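Side-chain contacts in putative agmatinase (Clostridium difficile, PDB 3LHL), which probably hydrolyses agmatine to putrescine and urea, using manganese ions held in an arginase-type active site: residues C58-L63 / Y78-K83; P103-V108 / N196-I201. All blocks are in the same frame, centred on the assembly; numbering follows the deposited sequence.

Contact 1: C58-L63 / Y78-K83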
# COMPACT_ATOMS: atom_id res chain seq x y z
N CYS A 58 4.76 12.70 -11.31
CA CYS A 58 3.90 12.49 -12.46
C CYS A 58 2.59 11.84 -12.08
O CYS A 58 2.57 10.85 -11.35
CB CYS A 58 4.61 11.62 -13.51
SG CYS A 58 3.57 11.18 -14.92
N ASP A 59 1.50 12.41 -12.57
CA ASP A 59 0.16 11.87 -12.33
C ASP A 59 -0.18 11.11 -13.61
O ASP A 59 -0.65 11.71 -14.58
CB ASP A 59 -0.87 12.99 -12.12
CG ASP A 59 -2.29 12.47 -12.00
OD1 ASP A 59 -2.55 11.33 -12.44
OD2 ASP A 59 -3.16 13.20 -11.47
N TYR A 60 0.07 9.81 -13.61
CA TYR A 60 -0.20 8.99 -14.79
C TYR A 60 -1.68 8.66 -14.97
O TYR A 60 -2.06 8.05 -15.97
CB TYR A 60 0.61 7.69 -14.72
CG TYR A 60 1.47 7.44 -15.94
CD1 TYR A 60 2.13 8.48 -16.59
CD2 TYR A 60 1.67 6.14 -16.42
CE1 TYR A 60 2.97 8.25 -17.67
CE2 TYR A 60 2.51 5.89 -17.50
CZ TYR A 60 3.16 6.95 -18.13
OH TYR A 60 4.01 6.70 -19.19
N GLY A 61 -2.51 9.06 -14.01
CA GLY A 61 -3.92 8.77 -14.10
C GLY A 61 -4.23 7.30 -13.83
O GLY A 61 -3.43 6.59 -13.21
N ASP A 62 -5.39 6.84 -14.29
CA ASP A 62 -5.77 5.46 -14.08
C ASP A 62 -5.31 4.54 -15.19
O ASP A 62 -5.35 4.89 -16.38
CB ASP A 62 -7.29 5.35 -13.92
CG ASP A 62 -7.80 6.08 -12.69
OD1 ASP A 62 -7.08 6.08 -11.67
OD2 ASP A 62 -8.92 6.64 -12.75
N LEU A 63 -4.87 3.35 -14.80
CA LEU A 63 -4.41 2.35 -15.75
C LEU A 63 -5.64 1.73 -16.40
O LEU A 63 -6.59 1.36 -15.72
CB LEU A 63 -3.62 1.27 -15.02
CG LEU A 63 -3.23 0.05 -15.85
CD1 LEU A 63 -2.28 0.46 -16.98
CD2 LEU A 63 -2.58 -0.99 -14.94
N TYR A 78 1.25 -5.46 -13.93
CA TYR A 78 2.66 -5.83 -14.00
C TYR A 78 3.36 -5.02 -15.07
O TYR A 78 4.43 -4.45 -14.84
CB TYR A 78 2.81 -7.32 -14.34
CG TYR A 78 4.25 -7.76 -14.37
CD1 TYR A 78 4.94 -8.03 -13.20
CD2 TYR A 78 4.92 -7.90 -15.59
CE1 TYR A 78 6.28 -8.42 -13.23
CE2 TYR A 78 6.26 -8.28 -15.63
CZ TYR A 78 6.93 -8.53 -14.44
OH TYR A 78 8.25 -8.91 -14.47
N GLN A 79 2.76 -4.97 -16.26
CA GLN A 79 3.33 -4.23 -17.38
C GLN A 79 3.59 -2.77 -17.06
O GLN A 79 4.69 -2.27 -17.28
CB GLN A 79 2.41 -4.32 -18.59
CG GLN A 79 2.38 -5.68 -19.25
CD GLN A 79 3.76 -6.14 -19.68
OE1 GLN A 79 4.39 -6.97 -19.02
NE2 GLN A 79 4.26 -5.57 -20.77
N GLU A 80 2.57 -2.08 -16.54
CA GLU A 80 2.71 -0.66 -16.21
C GLU A 80 3.82 -0.44 -15.20
O GLU A 80 4.66 0.43 -15.37
CB GLU A 80 1.38 -0.11 -15.67
CG GLU A 80 1.39 1.39 -15.37
CD GLU A 80 1.74 2.23 -16.60
OE1 GLU A 80 1.06 2.09 -17.64
OE2 GLU A 80 2.70 3.04 -16.52
N THR A 81 3.82 -1.25 -14.14
CA THR A 81 4.83 -1.13 -13.09
C THR A 81 6.23 -1.37 -13.66
O THR A 81 7.14 -0.59 -13.40
CB THR A 81 4.58 -2.16 -11.95
OG1 THR A 81 3.22 -2.08 -11.53
CG2 THR A 81 5.47 -1.87 -10.76
N TYR A 82 6.38 -2.44 -14.44
CA TYR A 82 7.67 -2.79 -15.03
C TYR A 82 8.29 -1.64 -15.81
O TYR A 82 9.47 -1.33 -15.65
CB TYR A 82 7.55 -4.01 -15.94
CG TYR A 82 8.84 -4.29 -16.68
CD1 TYR A 82 9.99 -4.68 -15.99
CD2 TYR A 82 8.95 -4.04 -18.05
CE1 TYR A 82 11.22 -4.81 -16.63
CE2 TYR A 82 10.18 -4.17 -18.71
CZ TYR A 82 11.30 -4.55 -17.99
OH TYR A 82 12.52 -4.65 -18.62
N LYS A 83 7.51 -1.01 -16.68
CA LYS A 83 8.03 0.09 -17.46
C LYS A 83 8.54 1.21 -16.54
O LYS A 83 9.59 1.81 -16.81
CB LYS A 83 6.95 0.61 -18.41
CG LYS A 83 6.54 -0.42 -19.44
CD LYS A 83 5.27 -0.02 -20.17
CE LYS A 83 4.78 -1.15 -21.05
NZ LYS A 83 3.44 -0.86 -21.64
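Y60 and L63, of segment 58-63 on edge strand 57-62 of the central parallel sheet, meet E80 on helix 70-86, the helix of the following β-α-β crossover. E80 supplies the whole helix side of this surface contact. Its CG stands anti to the backbone N (chi1 -176°), which sends the chain out toward the strand, and a bend at the next bond swings the carboxylate to the Y60 ring. There OE2 lies near the ring plane, at the CD2–CE2 edge, 3.0 Å from Y60 CE2; carboxylate and ring planes are 68° apart. A carboxylate oxygen suits this edge, where the ring hydrogens are slightly positive, although so short a separation makes the exact placement doubtful. L63 works differently: its branched end runs alongside the aliphatic part of E80 in the opposite direction, with L63 CD1 3.9 Å from E80 CB and L63 CD2 4.1 Å from the same CB. A leucine thus packs on the methylenes of a glutamate. Y60 itself sits in the middle of an Asx turn: D59 OD1 accepts from G61 N at 2.8 Å, and G61 takes a phi of 74°, easily reached by a residue with no side chain. Behind the contact, Y60 packs on I11 and F13 of the adjacent strand and meets the Y5 ring. The arrangement is that of an edge strand and its crossover helix at the margin of a three-layer α/β/α fold, as in the arginase family.

Contact 2: P103-V108 / N196-I201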
# COMPACT_ATOMS: atom_id res chain seq x y z
N PRO A 103 1.29 -8.19 -8.57
CA PRO A 103 2.01 -7.94 -9.83
C PRO A 103 2.95 -6.74 -9.73
O PRO A 103 4.03 -6.74 -10.32
CB PRO A 103 0.89 -7.72 -10.84
CG PRO A 103 -0.25 -7.21 -10.01
CD PRO A 103 -0.16 -8.09 -8.78
N ALA A 104 2.54 -5.72 -8.98
CA ALA A 104 3.34 -4.52 -8.82
C ALA A 104 4.64 -4.89 -8.12
O ALA A 104 5.73 -4.50 -8.55
CB ALA A 104 2.58 -3.49 -7.99
N PHE A 105 4.51 -5.65 -7.04
CA PHE A 105 5.67 -6.08 -6.28
C PHE A 105 6.59 -6.90 -7.17
O PHE A 105 7.80 -6.71 -7.16
CB PHE A 105 5.26 -6.95 -5.09
CG PHE A 105 6.43 -7.57 -4.39
CD1 PHE A 105 7.29 -6.79 -3.63
CD2 PHE A 105 6.72 -8.92 -4.57
CE1 PHE A 105 8.44 -7.34 -3.07
CE2 PHE A 105 7.86 -9.49 -4.01
CZ PHE A 105 8.72 -8.70 -3.26
N LYS A 106 6.01 -7.80 -7.96
CA LYS A 106 6.81 -8.63 -8.84
C LYS A 106 7.66 -7.78 -9.78
O LYS A 106 8.86 -8.03 -9.94
CB LYS A 106 5.93 -9.58 -9.65
CG LYS A 106 5.44 -10.78 -8.84
CD LYS A 106 4.55 -11.70 -9.65
CE LYS A 106 4.08 -12.88 -8.82
NZ LYS A 106 3.22 -13.82 -9.60
N ALA A 107 7.05 -6.78 -10.40
CA ALA A 107 7.76 -5.91 -11.32
C ALA A 107 8.94 -5.23 -10.61
O ALA A 107 10.00 -5.04 -11.19
CB ALA A 107 6.81 -4.85 -11.89
N VAL A 108 8.74 -4.88 -9.34
CA VAL A 108 9.80 -4.23 -8.57
C VAL A 108 10.86 -5.26 -8.17
O VAL A 108 12.06 -5.01 -8.29
CB VAL A 108 9.24 -3.57 -7.28
CG1 VAL A 108 10.37 -2.94 -6.49
CG2 VAL A 108 8.19 -2.52 -7.64
N ASN A 196 16.46 -1.80 0.52
CA ASN A 196 15.44 -1.48 -0.47
C ASN A 196 14.10 -2.02 0.01
O ASN A 196 13.98 -3.19 0.37
CB ASN A 196 15.82 -2.09 -1.82
CG ASN A 196 17.11 -1.53 -2.37
OD1 ASN A 196 17.98 -2.26 -2.84
ND2 ASN A 196 17.25 -0.21 -2.31
N ILE A 197 13.10 -1.15 -0.00
CA ILE A 197 11.79 -1.51 0.50
C ILE A 197 10.62 -1.33 -0.46
O ILE A 197 10.59 -0.40 -1.27
CB ILE A 197 11.49 -0.69 1.80
CG1 ILE A 197 12.20 -1.32 3.01
CG2 ILE A 197 9.99 -0.60 2.06
CD1 ILE A 197 13.71 -1.19 2.99
N TYR A 198 9.65 -2.24 -0.37
CA TYR A 198 8.43 -2.11 -1.14
C TYR A 198 7.41 -1.86 -0.03
O TYR A 198 7.21 -2.71 0.84
CB TYR A 198 8.03 -3.38 -1.88
CG TYR A 198 6.78 -3.14 -2.71
CD1 TYR A 198 6.87 -2.75 -4.05
CD2 TYR A 198 5.51 -3.19 -2.13
CE1 TYR A 198 5.73 -2.42 -4.78
CE2 TYR A 198 4.37 -2.86 -2.85
CZ TYR A 198 4.49 -2.47 -4.18
OH TYR A 198 3.36 -2.12 -4.89
N LEU A 199 6.80 -0.68 -0.04
CA LEU A 199 5.83 -0.33 0.99
C LEU A 199 4.39 -0.50 0.52
O LEU A 199 3.95 0.18 -0.40
CB LEU A 199 6.06 1.12 1.43
CG LEU A 199 5.05 1.76 2.38
CD1 LEU A 199 5.07 1.04 3.72
CD2 LEU A 199 5.40 3.23 2.55
N THR A 200 3.67 -1.42 1.15
CA THR A 200 2.28 -1.66 0.80
C THR A 200 1.41 -1.33 2.01
O THR A 200 1.51 -1.96 3.07
CB THR A 200 2.03 -3.13 0.36
OG1 THR A 200 0.63 -3.31 0.09
CG2 THR A 200 2.48 -4.11 1.44
N ILE A 201 0.54 -0.34 1.84
CA ILE A 201 -0.34 0.09 2.91
C ILE A 201 -1.82 -0.18 2.64
O ILE A 201 -2.43 0.44 1.77
CB ILE A 201 -0.17 1.61 3.17
CG1 ILE A 201 1.20 1.87 3.79
CG2 ILE A 201 -1.29 2.13 4.07
CD1 ILE A 201 1.49 3.34 4.04
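Y198, on strand 196-202, packs its ring against helix 101-111 and touches three helix residues, A104, F105 and V108. Its CG is anti to the backbone N (chi1 -177°), which carries the ring away from the sheet toward the helix. F105 presents its edge to the Y198 ring in a T-shaped pair, with centroids 5.7 Å apart and planes at 89°; the leading atom is F105 CD1, 3.8 Å from Y198 CG. The helix backbone also comes over a face, F105 CA standing 4.0 Å from Y198 CE1. V108 instead approaches the ring edge, its CG2 lying 3.8 Å from Y198 CE1 near the ring plane. At the far end A104 CB sits 3.5 Å from Y198 OH, where a methyl group lets the helix pass close to the tyrosine. Tyrosine suits a place where a mostly apolar ring must end in a polar atom: its buried hydroxyl is hydrogen-bonded to D245 OD2. The other oxygen of D245 is hydrogen-bonded to T200 OG1, which also bonds H98 NE2. Since H98 is a manganese ligand, T200 OG1 probably helps to orient it, and Y198 is linked to T200 at one further remove through D245; the Y198 side chain is about 11 Å from a bound manganese ion. Farther out, F105 reaches I144, I147 and V148 of helix 140-148, whereas P103 and A107 face helix 70-86. Helix 101-111 therefore lies between those two helices. Segment 103-108 runs nearly antiparallel to segment 196-201 (170°), whose strand is flanked in the sheet by strands 115-120 and 240-247.

In the fold
From the N terminus, strand 10-15 comes first in the chain, and strand 57-62 lies on its outer side. Contact 1 closes a connection of 14 residues, part of it the first turns of helix 70-86, which leads back across strand 10-15 to strand 90-95. Only afterwards does helix 101-111 open contact 2, whose loop of 87 residues closes when strand 196-202 enters the middle of the sheet. The two loops follow in series and neither nest nor cross. Their helices nevertheless pack side by side: Y78 and T81, on segment 78-83, lie against A104 and A107, on segment 103-108. Together they link the sheet's edge to its centre through one helical layer.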